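Local coordinates for protein arginine--tRNA ligase (Campylobacter jejuni, PDB 3FNR) that charges tRNA(Arg) with L-arginine at the expense of ATP, as a monomeric class I aminoacyl-tRNA synthetase, at residues 83-95 / 131-144. The protein carries 1 engineered substitution. Residues are numbered along the deposited sequence; the frame is centred on the assembly and turned at random.
Sequences IYLLGLSILLSVK and FSEENIPSLADWAK
G87 and A140 bring two helices of the class I catalytic domain close together, their CA atoms 3.9 Å apart. Segments 83-95 and 136-144, on helices 80-98 and 136-157, cross at 101°, with axes 7.5 Å apart at closest approach. Both lie in the largely helical connection between strands 69-76 and 165-167, which pair in parallel in the sheet of the Rossmann-type catalytic domain. No hydrogen bond joins the two segments, and the packing is mostly apolar. G87 has no side chain, which leaves room for the A140 methyl, its CB 3.7 Å from G87 CA. I136 is a knob in the hole formed by Y84, G87, L88 and L91. Its CG2 lies over one face of the Y84 ring, 3.9 Å from the centroid, in a CH-pi contact. Y84 chi1 of -173° turns CG away from the backbone N and swings the ring out to this methyl. L139 drives CD1 toward the backbone of G87 and L91, while CD2 meets I90 CG2. In the loop before helix 136-157, the F131 ring has V94 CG1 over one face and L91 CD1 at its edge. Helix 113-126 also packs on this region, with L118 touching I90 and A122 touching F131. At the other end, I83 CD1 touches D141 OD1, an oxygen whose salt bridge goes to R169. The tightest carbon pair is I90 CD1 against A143 CB, at 3.3 Å.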
ATOM      1  N   ILE A  83       2.237  19.687  14.533  1.00 67.93           N
ATOM      2  CA  ILE A  83       3.669  19.369  14.529  1.00 65.69           C
ATOM      3  C   ILE A  83       4.477  20.056  15.633  1.00 70.04           C
ATOM      4  O   ILE A  83       5.700  19.882  15.697  1.00 70.04           O
ATOM      5  CB  ILE A  83       4.334  19.709  13.161  1.00 64.46           C
ATOM      6  CG1 ILE A  83       4.342  21.227  12.921  1.00 57.24           C
ATOM      7  CG2 ILE A  83       3.669  18.923  12.017  1.00 60.54           C
ATOM      8  CD1 ILE A  83       5.181  21.684  11.732  1.00 60.51           C
ATOM      9  N   TYR A  84       3.800  20.831  16.485  1.00 69.58           N
ATOM     10  CA  TYR A  84       4.455  21.563  17.577  1.00 69.31           C
ATOM     11  C   TYR A  84       5.243  20.629  18.495  1.00 66.25           C
ATOM     12  O   TYR A  84       6.420  20.884  18.770  1.00 61.31           O
ATOM     13  CB  TYR A  84       3.442  22.389  18.388  1.00 74.41           C
ATOM     14  CG  TYR A  84       4.066  23.302  19.434  1.00 80.50           C
ATOM     15  CD1 TYR A  84       4.593  24.549  19.078  1.00 83.45           C
ATOM     16  CD2 TYR A  84       4.121  22.923  20.781  1.00 80.52           C
ATOM     17  CE1 TYR A  84       5.164  25.396  20.037  1.00 80.29           C
ATOM     18  CE2 TYR A  84       4.695  23.758  21.743  1.00 83.07           C
ATOM     19  CZ  TYR A  84       5.215  24.991  21.364  1.00 81.24           C
ATOM     20  OH  TYR A  84       5.776  25.816  22.314  1.00 83.00           O
ATOM     21  N   LEU A  85       4.594  19.544  18.928  1.00 60.98           N
ATOM     22  CA  LEU A  85       5.200  18.544  19.811  1.00 61.97           C
ATOM     23  C   LEU A  85       6.480  17.924  19.230  1.00 61.81           C
ATOM     24  O   LEU A  85       7.414  17.623  19.972  1.00 61.99           O
ATOM     25  CB  LEU A  85       4.191  17.435  20.153  1.00 61.55           C
ATOM     26  CG  LEU A  85       4.020  16.974  21.612  1.00 64.68           C
ATOM     27  CD1 LEU A  85       3.151  15.722  21.707  1.00 62.35           C
ATOM     28  CD2 LEU A  85       5.337  16.754  22.346  1.00 65.83           C
ATOM     29  N   LEU A  86       6.517  17.737  17.913  1.00 57.62           N
ATOM     30  CA  LEU A  86       7.725  17.261  17.241  1.00 56.82           C
ATOM     31  C   LEU A  86       8.884  18.262  17.378  1.00 57.50           C
ATOM     32  O   LEU A  86      10.019  17.861  17.623  1.00 56.92           O
ATOM     33  CB  LEU A  86       7.445  16.955  15.766  1.00 53.91           C
ATOM     34  CG  LEU A  86       8.609  16.437  14.923  1.00 53.18           C
ATOM     35  CD1 LEU A  86       8.916  14.978  15.272  1.00 51.81           C
ATOM     36  CD2 LEU A  86       8.303  16.606  13.440  1.00 55.74           C
ATOM     37  N   GLY A  87       8.590  19.553  17.221  1.00 59.43           N
ATOM     38  CA  GLY A  87       9.582  20.610  17.443  1.00 60.30           C
ATOM     39  C   GLY A  87      10.013  20.675  18.898  1.00 61.08           C
ATOM     40  O   GLY A  87      11.195  20.871  19.197  1.00 64.42           O
ATOM     41  N   LEU A  88       9.044  20.492  19.796  1.00 61.07           N
ATOM     42  CA  LEU A  88       9.281  20.461  21.238  1.00 60.75           C
ATOM     43  C   LEU A  88      10.201  19.316  21.642  1.00 60.24           C
ATOM     44  O   LEU A  88      11.149  19.516  22.402  1.00 64.22           O
ATOM     45  CB  LEU A  88       7.954  20.340  21.993  1.00 60.05           C
ATOM     46  CG  LEU A  88       8.009  20.376  23.525  1.00 63.52           C
ATOM     47  CD1 LEU A  88       8.365  21.770  24.033  1.00 66.91           C
ATOM     48  CD2 LEU A  88       6.692  19.916  24.120  1.00 63.53           C
ATOM     49  N   SER A  89       9.914  18.127  21.115  1.00 58.15           N
ATOM     50  CA  SER A  89      10.632  16.902  21.461  1.00 54.62           C
ATOM     51  C   SER A  89      12.093  16.919  21.030  1.00 50.49           C
ATOM     52  O   SER A  89      12.953  16.419  21.755  1.00 56.55           O
ATOM     53  CB  SER A  89       9.922  15.685  20.865  1.00 58.65           C
ATOM     54  OG  SER A  89       8.577  15.616  21.317  1.00 62.94           O
ATOM     55  N   ILE A  90      12.363  17.491  19.857  1.00 41.96           N
ATOM     56  CA  ILE A  90      13.733  17.641  19.336  1.00 52.43           C
ATOM     57  C   ILE A  90      14.557  18.588  20.197  1.00 52.95           C
ATOM     58  O   ILE A  90      15.715  18.294  20.518  1.00 57.97           O
ATOM     59  CB  ILE A  90      13.735  18.143  17.874  1.00 53.29           C
ATOM     60  CG1 ILE A  90      13.168  17.065  16.959  1.00 55.27           C
ATOM     61  CG2 ILE A  90      15.155  18.519  17.388  1.00 50.08           C
ATOM     62  CD1 ILE A  90      12.704  17.612  15.660  1.00 45.73           C
ATOM     63  N   LEU A  91      13.945  19.715  20.564  1.00 61.53           N
ATOM     64  CA  LEU A  91      14.535  20.687  21.487  1.00 65.77           C
ATOM     65  C   LEU A  91      14.953  20.031  22.807  1.00 68.51           C
ATOM     66  O   LEU A  91      16.067  20.252  23.295  1.00 70.42           O
ATOM     67  CB  LEU A  91      13.546  21.828  21.763  1.00 63.96           C
ATOM     68  CG  LEU A  91      13.942  22.837  22.849  1.00 63.02           C
ATOM     69  CD1 LEU A  91      14.878  23.875  22.274  1.00 59.79           C
ATOM     70  CD2 LEU A  91      12.723  23.496  23.475  1.00 56.92           C
ATOM     71  N   LEU A  92      14.056  19.211  23.352  1.00 69.43           N
ATOM     72  CA  LEU A  92      14.260  18.549  24.635  1.00 71.20           C
ATOM     73  C   LEU A  92      15.391  17.521  24.598  1.00 73.61           C
ATOM     74  O   LEU A  92      16.166  17.411  25.552  1.00 72.92           O
ATOM     75  CB  LEU A  92      12.952  17.909  25.112  1.00 70.91           C
ATOM     76  CG  LEU A  92      12.034  18.679  26.074  1.00 71.30           C
ATOM     77  CD1 LEU A  92      11.843  20.154  25.712  1.00 70.82           C
ATOM     78  CD2 LEU A  92      10.683  17.983  26.178  1.00 70.34           C
ATOM     79  N   SER A  93      15.496  16.788  23.491  1.00 74.35           N
ATOM     80  CA  SER A  93      16.567  15.806  23.340  1.00 77.79           C
ATOM     81  C   SER A  93      17.910  16.443  22.959  1.00 79.32           C
ATOM     82  O   SER A  93      18.959  15.830  23.166  1.00 80.06           O
ATOM     83  CB  SER A  93      16.180  14.694  22.361  1.00 76.35           C
ATOM     84  OG  SER A  93      16.302  15.124  21.024  1.00 75.12           O
ATOM     85  N   VAL A  94      17.873  17.654  22.397  1.00 80.31           N
ATOM     86  CA  VAL A  94      19.083  18.474  22.227  1.00 79.42           C
ATOM     87  C   VAL A  94      19.591  18.887  23.614  1.00 79.70           C
ATOM     88  O   VAL A  94      20.786  18.792  23.900  1.00 77.84           O
ATOM     89  CB  VAL A  94      18.841  19.717  21.299  1.00 80.47           C
ATOM     90  CG1 VAL A  94      19.840  20.845  21.571  1.00 80.61           C
ATOM     91  CG2 VAL A  94      18.911  19.323  19.833  1.00 80.57           C
ATOM     92  N   LYS A  95      18.662  19.300  24.476  1.00 79.12           N
ATOM     93  CA  LYS A  95      18.977  19.746  25.831  1.00 82.56           C
ATOM     94  C   LYS A  95      19.563  18.658  26.740  1.00 85.88           C
ATOM     95  O   LYS A  95      20.445  18.941  27.554  1.00 88.06           O
ATOM     96  CB  LYS A  95      17.742  20.371  26.487  1.00 81.72           C
ATOM     97  CG  LYS A  95      17.441  21.794  26.034  1.00 82.44           C
ATOM     98  CD  LYS A  95      16.254  22.385  26.790  1.00 81.98           C
ATOM     99  CE  LYS A  95      16.051  23.858  26.450  1.00 80.86           C
ATOM    100  NZ  LYS A  95      14.808  24.420  27.057  1.00 80.58           N
ATOM    101  N   PHE A 131      18.480  27.036  20.041  1.00 75.11           N
ATOM    102  CA  PHE A 131      17.638  26.141  20.826  1.00 76.20           C
ATOM    103  C   PHE A 131      16.983  26.758  22.063  1.00 76.31           C
ATOM    104  O   PHE A 131      17.405  26.535  23.200  1.00 78.30           O
ATOM    105  CB  PHE A 131      18.368  24.826  21.112  1.00 74.08           C
ATOM    106  CG  PHE A 131      18.640  24.035  19.873  1.00 74.28           C
ATOM    107  CD1 PHE A 131      19.866  24.134  19.227  1.00 72.26           C
ATOM    108  CD2 PHE A 131      17.650  23.231  19.316  1.00 77.52           C
ATOM    109  CE1 PHE A 131      20.112  23.425  18.057  1.00 71.01           C
ATOM    110  CE2 PHE A 131      17.890  22.515  18.147  1.00 75.09           C
ATOM    111  CZ  PHE A 131      19.124  22.614  17.518  1.00 74.31           C
ATOM    112  N   SER A 132      15.932  27.530  21.800  1.00 78.06           N
ATOM    113  CA  SER A 132      15.065  28.094  22.830  1.00 81.09           C
ATOM    114  C   SER A 132      13.602  27.903  22.424  1.00 82.24           C
ATOM    115  O   SER A 132      13.318  27.601  21.260  1.00 83.13           O
ATOM    116  CB  SER A 132      15.382  29.580  23.053  1.00 83.21           C
ATOM    117  OG  SER A 132      15.327  30.320  21.843  1.00 78.81           O
ATOM    118  N   GLU A 133      12.690  28.095  23.382  1.00 83.38           N
ATOM    119  CA  GLU A 133      11.243  27.884  23.189  1.00 84.36           C
ATOM    120  C   GLU A 133      10.583  28.710  22.079  1.00 83.74           C
ATOM    121  O   GLU A 133       9.519  28.334  21.581  1.00 84.60           O
ATOM    122  CB  GLU A 133      10.482  28.112  24.499  1.00 85.06           C
ATOM    123  CG  GLU A 133      10.407  26.901  25.415  1.00 93.31           C
ATOM    124  CD  GLU A 133       9.274  27.002  26.428  1.00101.68           C
ATOM    125  OE1 GLU A 133       8.174  27.476  26.061  1.00101.44           O
ATOM    126  OE2 GLU A 133       9.482  26.600  27.594  1.00105.42           O
ATOM    127  N   GLU A 134      11.204  29.825  21.701  1.00 82.57           N
ATOM    128  CA  GLU A 134      10.665  30.691  20.652  1.00 85.16           C
ATOM    129  C   GLU A 134      10.898  30.144  19.246  1.00 80.63           C
ATOM    130  O   GLU A 134      10.188  30.511  18.308  1.00 80.26           O
ATOM    131  CB  GLU A 134      11.187  32.133  20.786  1.00 85.22           C
ATOM    132  CG  GLU A 134      12.682  32.317  20.571  1.00 92.24           C
ATOM    133  CD  GLU A 134      13.151  33.715  20.931  1.00 92.36           C
ATOM    134  OE1 GLU A 134      13.689  34.415  20.043  1.00 95.90           O
ATOM    135  OE2 GLU A 134      12.976  34.115  22.102  1.00 95.88           O
ATOM    136  N   ASN A 135      11.890  29.269  19.107  1.00 77.77           N
ATOM    137  CA  ASN A 135      12.230  28.695  17.810  1.00 76.66           C
ATOM    138  C   ASN A 135      11.617  27.314  17.538  1.00 73.00           C
ATOM    139  O   ASN A 135      11.923  26.696  16.515  1.00 70.75           O
ATOM    140  CB  ASN A 135      13.751  28.668  17.616  1.00 78.04           C
ATOM    141  CG  ASN A 135      14.331  30.047  17.338  1.00 80.36           C
ATOM    142  OD1 ASN A 135      13.895  30.751  16.424  1.00 80.87           O
ATOM    143  ND2 ASN A 135      15.331  30.432  18.120  1.00 79.68           N
ATOM    144  N   ILE A 136      10.757  26.846  18.449  1.00 67.50           N
ATOM    145  CA  ILE A 136      10.071  25.550  18.299  1.00 63.59           C
ATOM    146  C   ILE A 136       9.328  25.368  16.961  1.00 65.48           C
ATOM    147  O   ILE A 136       9.569  24.368  16.290  1.00 64.30           O
ATOM    148  CB  ILE A 136       9.135  25.201  19.505  1.00 63.25           C
ATOM    149  CG1 ILE A 136       9.933  25.074  20.803  1.00 58.56           C
ATOM    150  CG2 ILE A 136       8.343  23.912  19.238  1.00 58.85           C
ATOM    151  CD1 ILE A 136       9.068  24.946  22.040  1.00 57.68           C
ATOM    152  N   PRO A 137       8.450  26.325  16.557  1.00 67.78           N
ATOM    153  CA  PRO A 137       7.792  26.099  15.260  1.00 68.22           C
ATOM    154  C   PRO A 137       8.701  26.239  14.036  1.00 67.41           C
ATOM    155  O   PRO A 137       8.375  25.696  12.984  1.00 67.86           O
ATOM    156  CB  PRO A 137       6.678  27.151  15.228  1.00 69.62           C
ATOM    157  CG  PRO A 137       7.119  28.213  16.140  1.00 72.07           C
ATOM    158  CD  PRO A 137       7.976  27.573  17.193  1.00 69.95           C
ATOM    159  N   SER A 138       9.818  26.950  14.170  1.00 65.73           N
ATOM    160  CA  SER A 138      10.841  26.964  13.122  1.00 68.18           C
ATOM    161  C   SER A 138      11.549  25.610  13.044  1.00 66.30           C
ATOM    162  O   SER A 138      11.919  25.155  11.953  1.00 61.32           O
ATOM    163  CB  SER A 138      11.870  28.072  13.368  1.00 68.83           C
ATOM    164  OG  SER A 138      11.286  29.351  13.199  1.00 78.77           O
ATOM    165  N   LEU A 139      11.725  24.983  14.210  1.00 62.90           N
ATOM    166  CA  LEU A 139      12.364  23.678  14.337  1.00 63.88           C
ATOM    167  C   LEU A 139      11.423  22.593  13.816  1.00 63.06           C
ATOM    168  O   LEU A 139      11.847  21.706  13.077  1.00 61.46           O
ATOM    169  CB  LEU A 139      12.724  23.398  15.807  1.00 65.27           C
ATOM    170  CG  LEU A 139      14.040  22.719  16.218  1.00 65.08           C
ATOM    171  CD1 LEU A 139      13.894  22.143  17.618  1.00 63.16           C
ATOM    172  CD2 LEU A 139      14.513  21.636  15.248  1.00 70.43           C
ATOM    173  N   ALA A 140      10.152  22.692  14.210  1.00 57.83           N
ATOM    174  CA  ALA A 140       9.096  21.780  13.782  1.00 52.96           C
ATOM    175  C   ALA A 140       8.881  21.761  12.269  1.00 53.44           C
ATOM    176  O   ALA A 140       8.685  20.692  11.703  1.00 52.73           O
ATOM    177  CB  ALA A 140       7.805  22.098  14.497  1.00 45.64           C
ATOM    178  N   ASP A 141       8.924  22.929  11.627  1.00 54.32           N
ATOM    179  CA  ASP A 141       8.806  23.027  10.164  1.00 60.07           C
ATOM    180  C   ASP A 141       9.940  22.307   9.440  1.00 57.78           C
ATOM    181  O   ASP A 141       9.707  21.585   8.462  1.00 55.11           O
ATOM    182  CB  ASP A 141       8.771  24.490   9.707  1.00 64.70           C
ATOM    183  CG  ASP A 141       7.466  25.191  10.054  1.00 79.01           C
ATOM    184  OD1 ASP A 141       6.470  24.509  10.388  1.00 86.58           O
ATOM    185  OD2 ASP A 141       7.441  26.442   9.997  1.00 87.16           O
ATOM    186  N   TRP A 142      11.163  22.524   9.932  1.00 57.19           N
ATOM    187  CA  TRP A 142      12.369  21.875   9.415  1.00 55.69           C
ATOM    188  C   TRP A 142      12.303  20.372   9.667  1.00 51.46           C
ATOM    189  O   TRP A 142      12.683  19.576   8.808  1.00 49.12           O
ATOM    190  CB  TRP A 142      13.622  22.456  10.084  1.00 55.80           C
ATOM    191  CG  TRP A 142      14.902  21.716   9.756  1.00 56.15           C
ATOM    192  CD1 TRP A 142      15.711  21.916   8.673  1.00 54.05           C
ATOM    193  CD2 TRP A 142      15.512  20.666  10.525  1.00 55.89           C
ATOM    194  NE1 TRP A 142      16.785  21.054   8.714  1.00 56.77           N
ATOM    195  CE2 TRP A 142      16.687  20.275   9.839  1.00 57.67           C
ATOM    196  CE3 TRP A 142      15.180  20.019  11.724  1.00 56.21           C
ATOM    197  CZ2 TRP A 142      17.532  19.264  10.313  1.00 55.98           C
ATOM    198  CZ3 TRP A 142      16.017  19.010  12.194  1.00 55.52           C
ATOM    199  CH2 TRP A 142      17.180  18.643  11.485  1.00 58.53           C
ATOM    200  N   ALA A 143      11.832  20.013  10.856  1.00 43.81           N
ATOM    201  CA  ALA A 143      11.757  18.627  11.297  1.00 49.49           C
ATOM    202  C   ALA A 143      10.737  17.818  10.513  1.00 50.63           C
ATOM    203  O   ALA A 143      11.055  16.730  10.043  1.00 50.41           O
ATOM    204  CB  ALA A 143      11.438  18.564  12.758  1.00 44.83           C
ATOM    205  N   LYS A 144       9.524  18.359  10.374  1.00 51.30           N
ATOM    206  CA  LYS A 144       8.432  17.656   9.707  1.00 54.29           C
ATOM    207  C   LYS A 144       8.766  17.387   8.245  1.00 57.71           C
ATOM    208  O   LYS A 144       8.298  16.400   7.675  1.00 59.41           O
ATOM    209  CB  LYS A 144       7.090  18.399   9.862  1.00 55.34           C
ATOM    210  CG  LYS A 144       6.928  19.696   9.063  1.00 60.03           C
ATOM    211  CD  LYS A 144       6.161  19.500   7.757  1.00 63.57           C
ATOM    212  CE  LYS A 144       5.736  20.840   7.158  1.00 66.31           C
ATOM    213  NZ  LYS A 144       6.829  21.572   6.482  1.00 73.67           N
TER